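Local coordinates for protein Baccell_00856 (Bacteroides cellulosilyticus DSM 14838, PDB 5MVH) that probably hydrolyses rhamnose-containing carbohydrates as a beta-propeller glycoside hydrolase of the rhamnosidase type, at residues S292-Y297 with S313-P318; E350-R355 with W369-L374. One frame throughout, in Å; residues are numbered along the deposited sequence.

Contact 1 (S292-Y297 with S313-P318); sequences SEVPQY and SNRHTP
V294 and P318 bring the two backbones to 4.3 Å between their CA atoms, Y297 and S313 to 5.4 Å, and the touching parts run in nearly opposite directions, 149° apart. Side chains rather than paired main chains supply the bonds between them. Q296 lays its amide along the backbone of 313-318: OE1 receives R315 N at 2.8 Å on one lone pair, in the carbonyl plane, and the hydroxyl of S313 also donates to OE1. NE2 bonds R315 O at 3.0 Å, lying above that carbonyl's plane. A glutamine suits this place because one flat group both accepts and donates, gripping N and O of a single residue. With the amide gone, as in an alanine here, the N and O of R315 would probably lose these partners and the S313 hydroxyl its acceptor. S313 OG, set between its own N and carbonyl carbon (chi1 57°), also accepts Y297 N at 2.9 Å.

This happens at one end of a four-stranded antiparallel propeller blade: 292-297 leads into strand 296-302, its third, and 313-318 leaves strand 307-311, its outermost fourth. R315 slides past Q296 in the reverse direction, and its bend at chi3 (68°) turns the guanidinium back to P295, where NH1 reaches P295 O at 3.1 Å. The same nitrogen bonds T317 O within its own loop, while NE forms a salt bridge with D349. V294 CG1 packs 3.5 Å from R315 NH1 and as near T317 O, while CG2 rests on the carbonyl of H316, P318 lying farther off; a branched valine covers guanidinium and loop backbone with separate methyls. Upstream, S292 OG accepts V294 N, an ST turn just ahead of the strand.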
loop_
_atom_site.group_PDB
_atom_site.type_symbol
_atom_site.label_atom_id
_atom_site.label_comp_id
_atom_site.label_asym_id
_atom_site.label_seq_id
_atom_site.Cartn_x
_atom_site.Cartn_y
_atom_site.Cartn_z
ATOM N N SER A 292 -7.414 0.432 27.520
ATOM C CA SER A 292 -8.559 0.669 26.664
ATOM C C SER A 292 -8.935 -0.641 25.975
ATOM O O SER A 292 -8.069 -1.484 25.729
ATOM C CB SER A 292 -8.225 1.762 25.634
ATOM O OG SER A 292 -9.325 1.995 24.788
ATOM N N GLU A 293 -10.229 -0.796 25.680
ATOM C CA GLU A 293 -10.723 -1.841 24.804
ATOM C C GLU A 293 -10.801 -1.348 23.358
ATOM O O GLU A 293 -11.211 -2.117 22.472
ATOM C CB GLU A 293 -12.140 -2.293 25.208
ATOM C CG GLU A 293 -12.286 -2.940 26.581
ATOM C CD GLU A 293 -11.853 -4.402 26.629
ATOM O OE1 GLU A 293 -11.497 -4.987 25.579
ATOM O OE2 GLU A 293 -11.899 -4.966 27.742
ATOM N N VAL A 294 -10.457 -0.075 23.117
ATOM C CA VAL A 294 -10.799 0.556 21.843
ATOM C C VAL A 294 -9.562 0.803 21.003
ATOM O O VAL A 294 -8.777 1.677 21.336
ATOM C CB VAL A 294 -11.597 1.872 22.028
ATOM C CG1 VAL A 294 -12.057 2.403 20.668
ATOM C CG2 VAL A 294 -12.812 1.639 22.907
ATOM N N PRO A 295 -9.409 0.065 19.875
ATOM C CA PRO A 295 -8.324 0.408 18.951
ATOM C C PRO A 295 -8.458 1.819 18.382
ATOM O O PRO A 295 -9.556 2.269 18.120
ATOM C CB PRO A 295 -8.447 -0.662 17.854
ATOM C CG PRO A 295 -9.170 -1.755 18.495
ATOM C CD PRO A 295 -10.206 -1.038 19.328
ATOM N N GLN A 296 -7.336 2.514 18.226
ATOM C CA GLN A 296 -7.322 3.860 17.694
ATOM C C GLN A 296 -6.306 3.959 16.575
ATOM O O GLN A 296 -5.214 3.406 16.677
ATOM C CB GLN A 296 -6.903 4.862 18.751
ATOM C CG GLN A 296 -7.751 4.872 20.020
ATOM C CD GLN A 296 -9.109 5.563 19.871
ATOM O OE1 GLN A 296 -9.411 6.227 18.856
ATOM N NE2 GLN A 296 -9.943 5.405 20.891
ATOM N N TYR A 297 -6.630 4.745 15.564
ATOM C CA TYR A 297 -5.652 5.116 14.550
ATOM C C TYR A 297 -4.477 5.902 15.117
ATOM O O TYR A 297 -4.639 6.766 15.992
ATOM C CB TYR A 297 -6.321 5.929 13.443
ATOM C CG TYR A 297 -7.247 5.141 12.524
ATOM C CD1 TYR A 297 -6.724 4.256 11.584
ATOM C CD2 TYR A 297 -8.638 5.295 12.588
ATOM C CE1 TYR A 297 -7.541 3.550 10.737
ATOM C CE2 TYR A 297 -9.487 4.604 11.722
ATOM C CZ TYR A 297 -8.933 3.740 10.795
ATOM O OH TYR A 297 -9.755 3.087 9.913
ATOM N N SER A 313 -7.285 9.329 15.944
ATOM C CA SER A 313 -8.725 9.228 16.117
ATOM C C SER A 313 -9.144 9.394 17.591
ATOM O O SER A 313 -8.309 9.424 18.511
ATOM C CB SER A 313 -9.191 7.870 15.602
ATOM O OG SER A 313 -8.537 6.806 16.259
ATOM N N ASN A 314 -10.452 9.491 17.787
ATOM C CA ASN A 314 -11.045 9.544 19.107
ATOM C C ASN A 314 -12.244 8.605 19.149
ATOM O O ASN A 314 -13.416 9.016 19.338
ATOM C CB ASN A 314 -11.432 10.978 19.462
ATOM C CG ASN A 314 -11.847 11.112 20.905
ATOM O OD1 ASN A 314 -11.414 10.332 21.760
ATOM N ND2 ASN A 314 -12.705 12.073 21.186
ATOM N N ARG A 315 -11.940 7.341 18.927
ATOM C CA ARG A 315 -12.967 6.298 18.830
ATOM C C ARG A 315 -13.470 5.879 20.209
ATOM O O ARG A 315 -12.809 6.094 21.222
ATOM C CB ARG A 315 -12.439 5.081 18.075
ATOM C CG ARG A 315 -11.798 5.426 16.715
ATOM C CD ARG A 315 -11.362 4.170 15.959
ATOM N NE ARG A 315 -12.526 3.408 15.549
ATOM C CZ ARG A 315 -13.055 2.334 16.157
ATOM N NH1 ARG A 315 -12.511 1.790 17.245
ATOM N NH2 ARG A 315 -14.156 1.807 15.649
ATOM N N HIS A 316 -14.649 5.276 20.228
ATOM C CA HIS A 316 -15.214 4.737 21.451
ATOM C C HIS A 316 -15.815 3.334 21.316
ATOM O O HIS A 316 -16.353 2.837 22.289
ATOM C CB HIS A 316 -16.287 5.704 21.973
ATOM C CG HIS A 316 -17.425 5.898 21.030
ATOM N ND1 HIS A 316 -18.549 5.096 21.046
ATOM C CD2 HIS A 316 -17.603 6.780 20.017
ATOM C CE1 HIS A 316 -19.372 5.484 20.086
ATOM N NE2 HIS A 316 -18.822 6.502 19.447
ATOM N N THR A 317 -15.687 2.691 20.152
ATOM C CA THR A 317 -16.287 1.400 19.885
ATOM C C THR A 317 -15.197 0.319 19.796
ATOM O O THR A 317 -14.337 0.362 18.900
ATOM C CB THR A 317 -17.065 1.395 18.564
ATOM O OG1 THR A 317 -17.909 2.552 18.498
ATOM C CG2 THR A 317 -17.893 0.141 18.440
ATOM N N PRO A 318 -15.232 -0.655 20.710
ATOM C CA PRO A 318 -14.276 -1.752 20.644
ATOM C C PRO A 318 -14.440 -2.680 19.443
ATOM O O PRO A 318 -15.558 -2.826 18.887
ATOM C CB PRO A 318 -14.543 -2.567 21.924
ATOM C CG PRO A 318 -15.527 -1.826 22.712
ATOM C CD PRO A 318 -16.164 -0.785 21.854
#

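Contact 2 (E350-R355 with W369-L374); sequences EERGSR and WTFTDL
D373 stands between two arginines, R352 and R355, and offers a different carboxylate oxygen to each. R352 crosses it obliquely, with guanidinium and carboxylate planes 66° apart. The bond is nevertheless well directed: NE of R352 points at OD1 of D373 over 2.8 Å with an N-H...O angle of 171°, and the oxygen lies in the guanidinium plane at its edge. It is approached on the syn side, somewhat out of the carboxylate plane; NH2 adds a weak second bond to the same atom. A bend at chi3 (69°) of R352 turns the guanidinium so that CB of F371 sits over one face, toward its rim, 3.7 Å from NH1; this methylene, not a stacked ring, packs there. The long arginine thus serves twice, its edge for charge and its face for packing.

R355 comes from another direction. Its chain is extended from CG to NE and crosses D373 at about a right angle, the two planar groups almost perpendicular. NH1 of R355 meets OD2 of D373 on the anti side at 3.0 Å, and CD passes 3.4 Å from the same oxygen.

The contact joins the loop between strands 342-347 and 357-361 to the outermost strand, 369-373, of a propeller blade. The hydroxyl of S357, at the start of the intervening strand, donates a further hydrogen bond to OD1. A short aspartate near the strand's end is well placed to collect these partners, and two positive charges beside one carboxylate would probably favour its ionised form.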
loop_
_atom_site.group_PDB
_atom_site.type_symbol
_atom_site.label_atom_id
_atom_site.label_comp_id
_atom_site.label_asym_id
_atom_site.label_seq_id
_atom_site.Cartn_x
_atom_site.Cartn_y
_atom_site.Cartn_z
ATOM N N GLU A 350 -16.819 2.227 11.098
ATOM C CA GLU A 350 -18.253 1.980 11.430
ATOM C C GLU A 350 -18.896 3.108 12.273
ATOM O O GLU A 350 -20.102 3.361 12.162
ATOM C CB GLU A 350 -18.453 0.627 12.125
ATOM C CG GLU A 350 -17.804 0.471 13.498
ATOM C CD GLU A 350 -18.272 -0.783 14.241
ATOM O OE1 GLU A 350 -17.616 -1.182 15.213
ATOM O OE2 GLU A 350 -19.303 -1.381 13.856
ATOM N N GLU A 351 -18.087 3.786 13.089
ATOM C CA GLU A 351 -18.539 4.994 13.809
ATOM C C GLU A 351 -18.981 6.144 12.893
ATOM O O GLU A 351 -19.754 6.989 13.305
ATOM C CB GLU A 351 -17.444 5.503 14.739
ATOM C CG GLU A 351 -17.114 4.528 15.865
ATOM C CD GLU A 351 -16.206 5.111 16.926
ATOM O OE1 GLU A 351 -15.658 6.218 16.722
ATOM O OE2 GLU A 351 -16.044 4.452 17.968
ATOM N N ARG A 352 -18.461 6.188 11.679
ATOM C CA ARG A 352 -18.831 7.197 10.715
ATOM C C ARG A 352 -19.649 6.624 9.554
ATOM O O ARG A 352 -19.596 7.154 8.453
ATOM C CB ARG A 352 -17.571 7.904 10.214
ATOM C CG ARG A 352 -16.736 8.453 11.347
ATOM C CD ARG A 352 -15.614 9.326 10.840
ATOM N NE ARG A 352 -16.137 10.569 10.276
ATOM C CZ ARG A 352 -16.359 11.697 10.942
ATOM N NH1 ARG A 352 -16.075 11.817 12.236
ATOM N NH2 ARG A 352 -16.869 12.734 10.291
ATOM N N GLY A 353 -20.403 5.554 9.818
ATOM C CA GLY A 353 -21.214 4.886 8.813
ATOM C C GLY A 353 -20.457 4.211 7.688
ATOM O O GLY A 353 -20.991 4.038 6.603
ATOM N N SER A 354 -19.193 3.869 7.919
ATOM C CA SER A 354 -18.347 3.202 6.906
ATOM C C SER A 354 -18.224 3.978 5.598
ATOM O O SER A 354 -18.122 3.408 4.512
ATOM C CB SER A 354 -18.830 1.776 6.698
ATOM O OG SER A 354 -18.758 1.064 7.923
ATOM N N ARG A 355 -18.202 5.296 5.713
ATOM C CA ARG A 355 -17.935 6.177 4.596
ATOM C C ARG A 355 -16.442 6.247 4.368
ATOM O O ARG A 355 -15.647 5.771 5.183
ATOM C CB ARG A 355 -18.452 7.588 4.891
ATOM C CG ARG A 355 -19.958 7.634 5.066
ATOM C CD ARG A 355 -20.384 8.940 5.687
ATOM N NE ARG A 355 -21.831 9.075 5.665
ATOM C CZ ARG A 355 -22.505 10.146 6.105
ATOM N NH1 ARG A 355 -21.874 11.205 6.612
ATOM N NH2 ARG A 355 -23.830 10.146 6.053
ATOM N N TRP A 369 -6.434 17.573 14.828
ATOM C CA TRP A 369 -7.010 16.856 13.688
ATOM C C TRP A 369 -8.449 17.273 13.463
ATOM O O TRP A 369 -9.191 17.466 14.419
ATOM C CB TRP A 369 -6.976 15.344 13.905
ATOM C CG TRP A 369 -5.600 14.829 13.989
ATOM C CD1 TRP A 369 -4.830 14.720 15.117
ATOM C CD2 TRP A 369 -4.799 14.340 12.910
ATOM N NE1 TRP A 369 -3.597 14.198 14.802
ATOM C CE2 TRP A 369 -3.552 13.962 13.452
ATOM C CE3 TRP A 369 -5.007 14.199 11.531
ATOM C CZ2 TRP A 369 -2.520 13.458 12.664
ATOM C CZ3 TRP A 369 -3.983 13.683 10.758
ATOM C CH2 TRP A 369 -2.749 13.338 11.325
ATOM N N THR A 370 -8.838 17.416 12.200
ATOM C CA THR A 370 -10.250 17.550 11.819
ATOM C C THR A 370 -10.689 16.279 11.113
ATOM O O THR A 370 -9.869 15.593 10.508
ATOM C CB THR A 370 -10.471 18.738 10.868
ATOM O OG1 THR A 370 -9.674 18.582 9.696
ATOM C CG2 THR A 370 -10.099 20.040 11.542
ATOM N N PHE A 371 -11.980 15.979 11.178
ATOM C CA PHE A 371 -12.527 14.783 10.561
ATOM C C PHE A 371 -13.630 15.197 9.619
ATOM O O PHE A 371 -14.497 15.994 9.983
ATOM C CB PHE A 371 -13.039 13.811 11.615
ATOM C CG PHE A 371 -11.999 13.460 12.639
ATOM C CD1 PHE A 371 -11.860 14.224 13.784
ATOM C CD2 PHE A 371 -11.088 12.429 12.410
ATOM C CE1 PHE A 371 -10.873 13.926 14.714
ATOM C CE2 PHE A 371 -10.104 12.124 13.340
ATOM C CZ PHE A 371 -10.000 12.871 14.497
ATOM N N THR A 372 -13.570 14.677 8.403
ATOM C CA THR A 372 -14.510 15.038 7.360
ATOM C C THR A 372 -14.853 13.774 6.581
ATOM O O THR A 372 -13.950 13.006 6.227
ATOM C CB THR A 372 -13.920 16.071 6.377
ATOM O OG1 THR A 372 -12.791 15.499 5.713
ATOM C CG2 THR A 372 -13.467 17.344 7.058
ATOM N N ASP A 373 -16.139 13.537 6.337
ATOM C CA ASP A 373 -16.552 12.434 5.464
ATOM C C ASP A 373 -16.472 12.876 4.025
ATOM O O ASP A 373 -16.896 13.987 3.685
ATOM C CB ASP A 373 -17.962 11.947 5.813
ATOM C CG ASP A 373 -18.014 11.249 7.162
ATOM O OD1 ASP A 373 -16.959 10.724 7.596
ATOM O OD2 ASP A 373 -19.092 11.236 7.819
ATOM N N LEU A 374 -15.891 12.021 3.187
ATOM C CA LEU A 374 -15.705 12.340 1.750
ATOM C C LEU A 374 -16.725 11.720 0.810
ATOM O O LEU A 374 -16.812 12.113 -0.361
ATOM C CB LEU A 374 -14.292 11.946 1.350
ATOM C CG LEU A 374 -13.172 12.508 2.228
ATOM C CD1 LEU A 374 -11.822 12.119 1.661
ATOM C CD2 LEU A 374 -13.280 14.022 2.341
#

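The two contacts lie in successive sheets of the propeller, their centres about 14 Å apart, and each ties a loop to the end of a strand or to the approach to one. Contact 1 is partly buried, with Q296, S313 and R315 sheltered; its bonds use an amide, a hydroxyl and one guanidinium, mostly on backbone groups, and the charge of R315 is met by D349 outside the segments. Contact 2 lies at the surface and rests on charge, one aspartate shared by two arginines. They touch directly: OE2 of E351, from 350-355, probably hydrogen-bonds T317 OG1 at 2.7 Å and H316 N at 2.8 Å, joining the loop after one sheet to a loop of the next.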